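Local coordinates for protein putative fimbrium tip subunit Fim1F (PDB 3R4R) that is a putative component of the fimbrium tip, the end of the surface filaments that mediate cell adhesion and biofilm formation, at residues Y266-G271 against E283-K288; S164-S169 against F261-Y266. All coordinates share one frame; numbering follows the deposited sequence.

Contact 1. Residues Y266-G271 against E283-K288; sequences YYRIKG and ENVEDK
Arg268 against Glu283 and Tyr267 against Asn284 are the two antiparallel pairs of this ladder. The first is hydrogen-bonded: Arg268 N reaches Glu283 O at 3.1 Å, and Glu283 N meets Arg268 O at 3.0 Å. The second is the non-hydrogen-bonded pair that follows. Just past the end of the strand at Asn284, Val285 N still bonds to Tyr266 O (3.0 Å) as the chain turns away. Glu286 then folds back: with chi1 at 48° and a bend at chi2, its carboxylate receives Tyr266 N, a side chain accepting where the ladder has already ended. Glu286 OE2 takes Tyr266 N through its syn lone pair at 2.8 Å, nearly straight at 169°, while OE1 adds a weak second bond.

Apolar contacts centre on Val285. Its CG2 lies over one face of the Tyr266 ring, a CH-pi contact 3.9 Å from the centroid, and also above the middle of the Arg268 guanidinium, so one methyl covers both flat groups.

Among the polar groups, Arg268 and Glu283 run side by side. Arg268 NH1 and Glu283 OE1 make a loose salt bridge at 3.3 Å, the hydrogen bond within it weak, long and bent (136°). On the other face of the hairpin, Asn284 ND2 approaches Tyr267 CE1 obliquely at 3.3 Å and bonds weakly to Asn265 OD1.

The hairpin of strands 266-273 and 278-284 belongs to the C-terminal, transthyretin-like domain. Strand 266-273 lies between 278-284 and the parallel strand 161-179, whose Glu173 accepts the Tyr266 hydroxyl and whose Lys171 makes a cation-pi contact with its ring.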
loop_
_atom_site.group_PDB
_atom_site.type_symbol
_atom_site.label_atom_id
_atom_site.label_comp_id
_atom_site.label_asym_id
_atom_site.label_seq_id
_atom_site.Cartn_x
_atom_site.Cartn_y
_atom_site.Cartn_z
ATOM N N TYR A 266 8.515 3.350 -5.086
ATOM C CA TYR A 266 8.587 2.972 -6.505
ATOM C C TYR A 266 10.055 2.756 -6.851
ATOM O O TYR A 266 10.900 3.601 -6.579
ATOM C CB TYR A 266 7.887 4.026 -7.402
ATOM C CG TYR A 266 8.107 3.986 -8.910
ATOM C CD1 TYR A 266 8.229 2.775 -9.592
ATOM C CD2 TYR A 266 8.027 5.149 -9.673
ATOM C CE1 TYR A 266 8.393 2.737 -10.978
ATOM C CE2 TYR A 266 8.166 5.123 -11.059
ATOM C CZ TYR A 266 8.354 3.917 -11.713
ATOM O OH TYR A 266 8.501 3.940 -13.088
ATOM N N TYR A 267 10.351 1.570 -7.389
ATOM C CA TYR A 267 11.692 1.120 -7.726
ATOM C C TYR A 267 11.841 0.803 -9.198
ATOM O O TYR A 267 10.873 0.399 -9.846
ATOM C CB TYR A 267 12.030 -0.139 -6.917
ATOM C CG TYR A 267 11.957 0.057 -5.415
ATOM C CD1 TYR A 267 13.015 0.632 -4.715
ATOM C CD2 TYR A 267 10.839 -0.355 -4.687
ATOM C CE1 TYR A 267 12.949 0.831 -3.338
ATOM C CE2 TYR A 267 10.763 -0.162 -3.304
ATOM C CZ TYR A 267 11.826 0.425 -2.633
ATOM O OH TYR A 267 11.785 0.628 -1.275
ATOM N N ARG A 268 13.062 0.977 -9.721
ATOM C CA ARG A 268 13.436 0.605 -11.080
ATOM C C ARG A 268 14.687 -0.289 -11.048
ATOM O O ARG A 268 15.685 0.070 -10.422
ATOM C CB ARG A 268 13.665 1.817 -12.014
ATOM C CG ARG A 268 12.459 2.735 -12.242
ATOM C CD ARG A 268 12.737 3.652 -13.411
ATOM N NE ARG A 268 11.781 4.752 -13.545
ATOM C CZ ARG A 268 12.087 6.039 -13.394
ATOM N NH1 ARG A 268 13.344 6.410 -13.158
ATOM N NH2 ARG A 268 11.154 6.969 -13.542
ATOM N N ILE A 269 14.619 -1.454 -11.724
ATOM C CA ILE A 269 15.728 -2.404 -11.849
ATOM C C ILE A 269 16.265 -2.285 -13.263
ATOM O O ILE A 269 15.588 -2.583 -14.251
ATOM C CB ILE A 269 15.377 -3.874 -11.478
ATOM C CG1 ILE A 269 14.851 -3.971 -10.032
ATOM C CG2 ILE A 269 16.588 -4.788 -11.685
ATOM C CD1 ILE A 269 14.559 -5.402 -9.518
ATOM N N LYS A 270 17.512 -1.860 -13.322
ATOM C CA LYS A 270 18.311 -1.634 -14.515
ATOM C C LYS A 270 19.604 -2.445 -14.416
ATOM O O LYS A 270 20.187 -2.537 -13.339
ATOM C CB LYS A 270 18.586 -0.111 -14.624
ATOM C CG LYS A 270 19.426 0.364 -15.793
ATOM C CD LYS A 270 19.719 1.875 -15.745
ATOM C CE LYS A 270 18.500 2.757 -15.898
ATOM N NZ LYS A 270 18.879 4.192 -15.853
ATOM N N GLY A 271 20.012 -3.035 -15.539
ATOM C CA GLY A 271 21.234 -3.817 -15.650
ATOM C C GLY A 271 22.236 -3.184 -16.588
ATOM O O GLY A 271 21.849 -2.543 -17.576
ATOM N N GLU A 283 17.068 1.437 -8.153
ATOM C CA GLU A 283 16.767 2.853 -7.952
ATOM C C GLU A 283 15.481 3.049 -7.120
ATOM O O GLU A 283 14.481 2.389 -7.361
ATOM C CB GLU A 283 16.616 3.589 -9.313
ATOM C CG GLU A 283 16.299 5.081 -9.195
ATOM C CD GLU A 283 15.926 5.853 -10.450
ATOM O OE1 GLU A 283 16.061 5.301 -11.564
ATOM O OE2 GLU A 283 15.499 7.023 -10.314
ATOM N N ASN A 284 15.528 3.976 -6.161
ATOM C CA ASN A 284 14.361 4.404 -5.427
ATOM C C ASN A 284 13.986 5.724 -6.084
ATOM O O ASN A 284 14.639 6.741 -5.862
ATOM C CB ASN A 284 14.603 4.455 -3.900
ATOM C CG ASN A 284 13.339 4.673 -3.108
ATOM O OD1 ASN A 284 12.551 5.580 -3.378
ATOM N ND2 ASN A 284 13.164 3.911 -2.043
ATOM N N VAL A 285 12.989 5.682 -6.946
ATOM C CA VAL A 285 12.579 6.777 -7.830
ATOM C C VAL A 285 12.180 8.055 -7.038
ATOM O O VAL A 285 12.687 9.128 -7.367
ATOM C CB VAL A 285 11.411 6.343 -8.764
ATOM C CG1 VAL A 285 11.040 7.462 -9.741
ATOM C CG2 VAL A 285 11.807 5.095 -9.542
ATOM N N GLU A 286 11.266 7.966 -6.063
ATOM C CA GLU A 286 10.841 9.179 -5.358
ATOM C C GLU A 286 11.995 9.780 -4.530
ATOM O O GLU A 286 12.068 11.001 -4.426
ATOM C CB GLU A 286 9.611 8.964 -4.452
ATOM C CG GLU A 286 9.631 7.762 -3.513
ATOM C CD GLU A 286 9.206 6.449 -4.149
ATOM O OE1 GLU A 286 7.979 6.233 -4.284
ATOM O OE2 GLU A 286 10.090 5.633 -4.497
ATOM N N ASP A 287 12.894 8.954 -3.982
ATOM C CA ASP A 287 13.994 9.470 -3.169
ATOM C C ASP A 287 15.171 9.950 -4.005
ATOM O O ASP A 287 16.008 10.692 -3.483
ATOM C CB ASP A 287 14.490 8.388 -2.203
ATOM C CG ASP A 287 13.473 7.982 -1.163
ATOM O OD1 ASP A 287 12.677 8.854 -0.735
ATOM O OD2 ASP A 287 13.525 6.818 -0.715
ATOM N N LYS A 288 15.227 9.539 -5.290
ATOM C CA LYS A 288 16.300 9.812 -6.254
ATOM C C LYS A 288 17.627 9.294 -5.650
ATOM O O LYS A 288 18.571 10.047 -5.392
ATOM C CB LYS A 288 16.380 11.296 -6.692
ATOM C CG LYS A 288 15.204 11.695 -7.587
ATOM C CD LYS A 288 15.338 13.084 -8.209
ATOM C CE LYS A 288 14.229 13.324 -9.210
ATOM N NZ LYS A 288 14.367 14.632 -9.904
#

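Contact 2. Residues S164-S169 against F261-Y266; sequences SLIQLS and FIKGNY. With EDO (1,2-ethanediol), chain E.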
loop_
_atom_site.group_PDB
_atom_site.type_symbol
_atom_site.label_atom_id
_atom_site.label_comp_id
_atom_site.label_asym_id
_atom_site.label_seq_id
_atom_site.Cartn_x
_atom_site.Cartn_y
_atom_site.Cartn_z
ATOM N N SER A 164 -4.010 10.596 5.733
ATOM C CA SER A 164 -3.009 10.377 4.694
ATOM C C SER A 164 -2.773 8.887 4.539
ATOM O O SER A 164 -2.311 8.233 5.466
ATOM C CB SER A 164 -1.713 11.118 5.000
ATOM O OG SER A 164 -1.960 12.514 4.997
ATOM N N LEU A 165 -3.143 8.353 3.377
ATOM C CA LEU A 165 -3.027 6.929 3.058
ATOM C C LEU A 165 -1.727 6.608 2.362
ATOM O O LEU A 165 -1.293 7.348 1.473
ATOM C CB LEU A 165 -4.187 6.467 2.157
ATOM C CG LEU A 165 -5.602 6.659 2.675
ATOM C CD1 LEU A 165 -6.587 6.383 1.588
ATOM C CD2 LEU A 165 -5.895 5.801 3.880
ATOM N N ILE A 166 -1.105 5.506 2.757
ATOM C CA ILE A 166 0.106 5.029 2.086
ATOM C C ILE A 166 -0.257 3.786 1.310
ATOM O O ILE A 166 -1.179 3.064 1.681
ATOM C CB ILE A 166 1.339 4.762 3.015
ATOM C CG1 ILE A 166 1.089 3.551 3.987
ATOM C CG2 ILE A 166 1.787 6.030 3.732
ATOM C CD1 ILE A 166 2.323 2.858 4.493
ATOM N N GLN A 167 0.528 3.506 0.299
ATOM C CA GLN A 167 0.516 2.323 -0.534
ATOM C C GLN A 167 1.110 1.173 0.288
ATOM O O GLN A 167 2.230 1.304 0.771
ATOM C CB GLN A 167 1.347 2.689 -1.779
ATOM C CG GLN A 167 0.845 2.180 -3.092
ATOM C CD GLN A 167 -0.421 2.774 -3.550
ATOM O OE1 GLN A 167 -1.419 2.072 -3.660
ATOM N NE2 GLN A 167 -0.386 4.047 -3.922
ATOM N N LEU A 168 0.343 0.104 0.553
ATOM C CA LEU A 168 0.795 -1.023 1.375
ATOM C C LEU A 168 1.775 -1.929 0.582
ATOM O O LEU A 168 2.526 -2.683 1.163
ATOM C CB LEU A 168 -0.421 -1.842 1.880
ATOM C CG LEU A 168 -0.196 -2.907 2.941
ATOM C CD1 LEU A 168 0.501 -2.322 4.180
ATOM C CD2 LEU A 168 -1.473 -3.550 3.300
ATOM N N SER A 169 1.784 -1.808 -0.721
ATOM C CA SER A 169 2.690 -2.531 -1.595
ATOM C C SER A 169 3.813 -1.639 -2.075
ATOM O O SER A 169 3.725 -0.412 -1.983
ATOM C CB SER A 169 1.934 -3.093 -2.799
ATOM O OG SER A 169 1.403 -2.053 -3.599
ATOM N N PHE A 261 12.621 -3.597 -0.804
ATOM C CA PHE A 261 11.388 -3.079 -1.390
ATOM C C PHE A 261 10.388 -2.766 -0.277
ATOM O O PHE A 261 9.714 -3.662 0.236
ATOM C CB PHE A 261 10.823 -4.088 -2.397
ATOM C CG PHE A 261 11.859 -4.557 -3.386
ATOM C CD1 PHE A 261 12.175 -3.789 -4.506
ATOM C CD2 PHE A 261 12.519 -5.763 -3.204
ATOM C CE1 PHE A 261 13.130 -4.219 -5.419
ATOM C CE2 PHE A 261 13.510 -6.161 -4.083
ATOM C CZ PHE A 261 13.789 -5.406 -5.208
ATOM N N ILE A 262 10.340 -1.489 0.128
ATOM C CA ILE A 262 9.508 -1.009 1.223
ATOM C C ILE A 262 8.190 -0.493 0.656
ATOM O O ILE A 262 8.167 0.096 -0.412
ATOM C CB ILE A 262 10.273 0.093 2.030
ATOM C CG1 ILE A 262 11.643 -0.412 2.554
ATOM C CG2 ILE A 262 9.440 0.668 3.190
ATOM C CD1 ILE A 262 12.701 0.705 2.767
ATOM N N LYS A 263 7.089 -0.747 1.367
ATOM C CA LYS A 263 5.751 -0.270 1.040
ATOM C C LYS A 263 5.737 1.248 0.823
ATOM O O LYS A 263 6.357 2.001 1.593
ATOM C CB LYS A 263 4.771 -0.637 2.164
ATOM C CG LYS A 263 5.065 0.068 3.490
ATOM C CD LYS A 263 4.244 -0.506 4.629
ATOM C CE LYS A 263 4.714 -0.011 5.969
ATOM N NZ LYS A 263 6.148 -0.362 6.279
ATOM N N GLY A 264 4.999 1.677 -0.189
ATOM C CA GLY A 264 4.848 3.089 -0.491
ATOM C C GLY A 264 6.002 3.666 -1.258
ATOM O O GLY A 264 6.159 4.883 -1.273
ATOM N N ASN A 265 6.813 2.799 -1.893
ATOM C CA ASN A 265 7.954 3.228 -2.695
ATOM C C ASN A 265 7.880 2.661 -4.128
ATOM O O ASN A 265 7.238 1.636 -4.350
ATOM C CB ASN A 265 9.273 2.814 -2.036
ATOM C CG ASN A 265 9.601 3.537 -0.751
ATOM O OD1 ASN A 265 10.127 4.649 -0.752
ATOM N ND2 ASN A 265 9.350 2.895 0.363
ATOM N N TYR A 266 8.515 3.350 -5.086
ATOM C CA TYR A 266 8.587 2.972 -6.505
ATOM C C TYR A 266 10.055 2.756 -6.851
ATOM O O TYR A 266 10.900 3.601 -6.579
ATOM C CB TYR A 266 7.887 4.026 -7.402
ATOM C CG TYR A 266 8.107 3.986 -8.910
ATOM C CD1 TYR A 266 8.229 2.775 -9.592
ATOM C CD2 TYR A 266 8.027 5.149 -9.673
ATOM C CE1 TYR A 266 8.393 2.737 -10.978
ATOM C CE2 TYR A 266 8.166 5.123 -11.059
ATOM C CZ TYR A 266 8.354 3.917 -11.713
ATOM O OH TYR A 266 8.501 3.940 -13.088
HETATM C C1 EDO E . 4.104 2.490 -4.244
HETATM O O1 EDO E . 3.242 1.470 -4.788
HETATM C C2 EDO E . 4.020 3.735 -5.132
HETATM O O2 EDO E . 4.429 4.900 -4.394
#
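Gly264 N sits equally near two carbonyl oxygens, those of Gln167 and Ser169, each at 3.0 Å, yet it bonds only to Ser169 O. That bond is almost straight at hydrogen (175°), but the donor stands above the carbonyl plane, 43° out of it; the approach to Gln167 O has too poor an angle. Gly264 takes a positive phi of 81° as the third residue of a type II beta turn from Ile262 to Asn265. Asn265 ND2 comes to Ile262 O from above the carbonyl plane at 3.1 Å, supplementing the turn's own weak backbone bond from Asn265 N.

This turn, in the loop between strands 251-257 and 266-273, packs against the interrupted middle of the long strand 161-179, which runs from one half of the molecule to the other. Lys263 supplies most of the side-chain contact. Its CB lies 3.2 Å from Leu168 O. Its aliphatic chain passes obliquely by Ile166, with Lys263 CD 3.9 Å from Ile166 CD1. Leu168 CD1 is slightly farther off. The chain bends at chi4, and the ammonium group leaves the contact to form salt bridges with Glu212 and Glu233. An ethanediol, probably from the crystallisation liquor, lies by Gln167 CB and CG and makes a weak hydrogen bond from O1 to Ser169 O.

The centre of contact 2 lies about 4 Å from that of the chain, that of contact 1 about 17 Å, and the two are about 14 Å apart. They follow in series: the 261-266 turn of contact 2 runs straight into strand 266-273 of contact 1, and Tyr266 belongs to both. The two also touch directly, since the Tyr267 hydroxyl probably hydrogen-bonds to Ile262 N and Glu286 packs on Asn265. Strand 161-179 links them as well, meeting the turn midway and then pairing in parallel with 266-273. The C-terminal hairpin is thus tied at its root to the junction between the two halves of this elongated putative tip subunit.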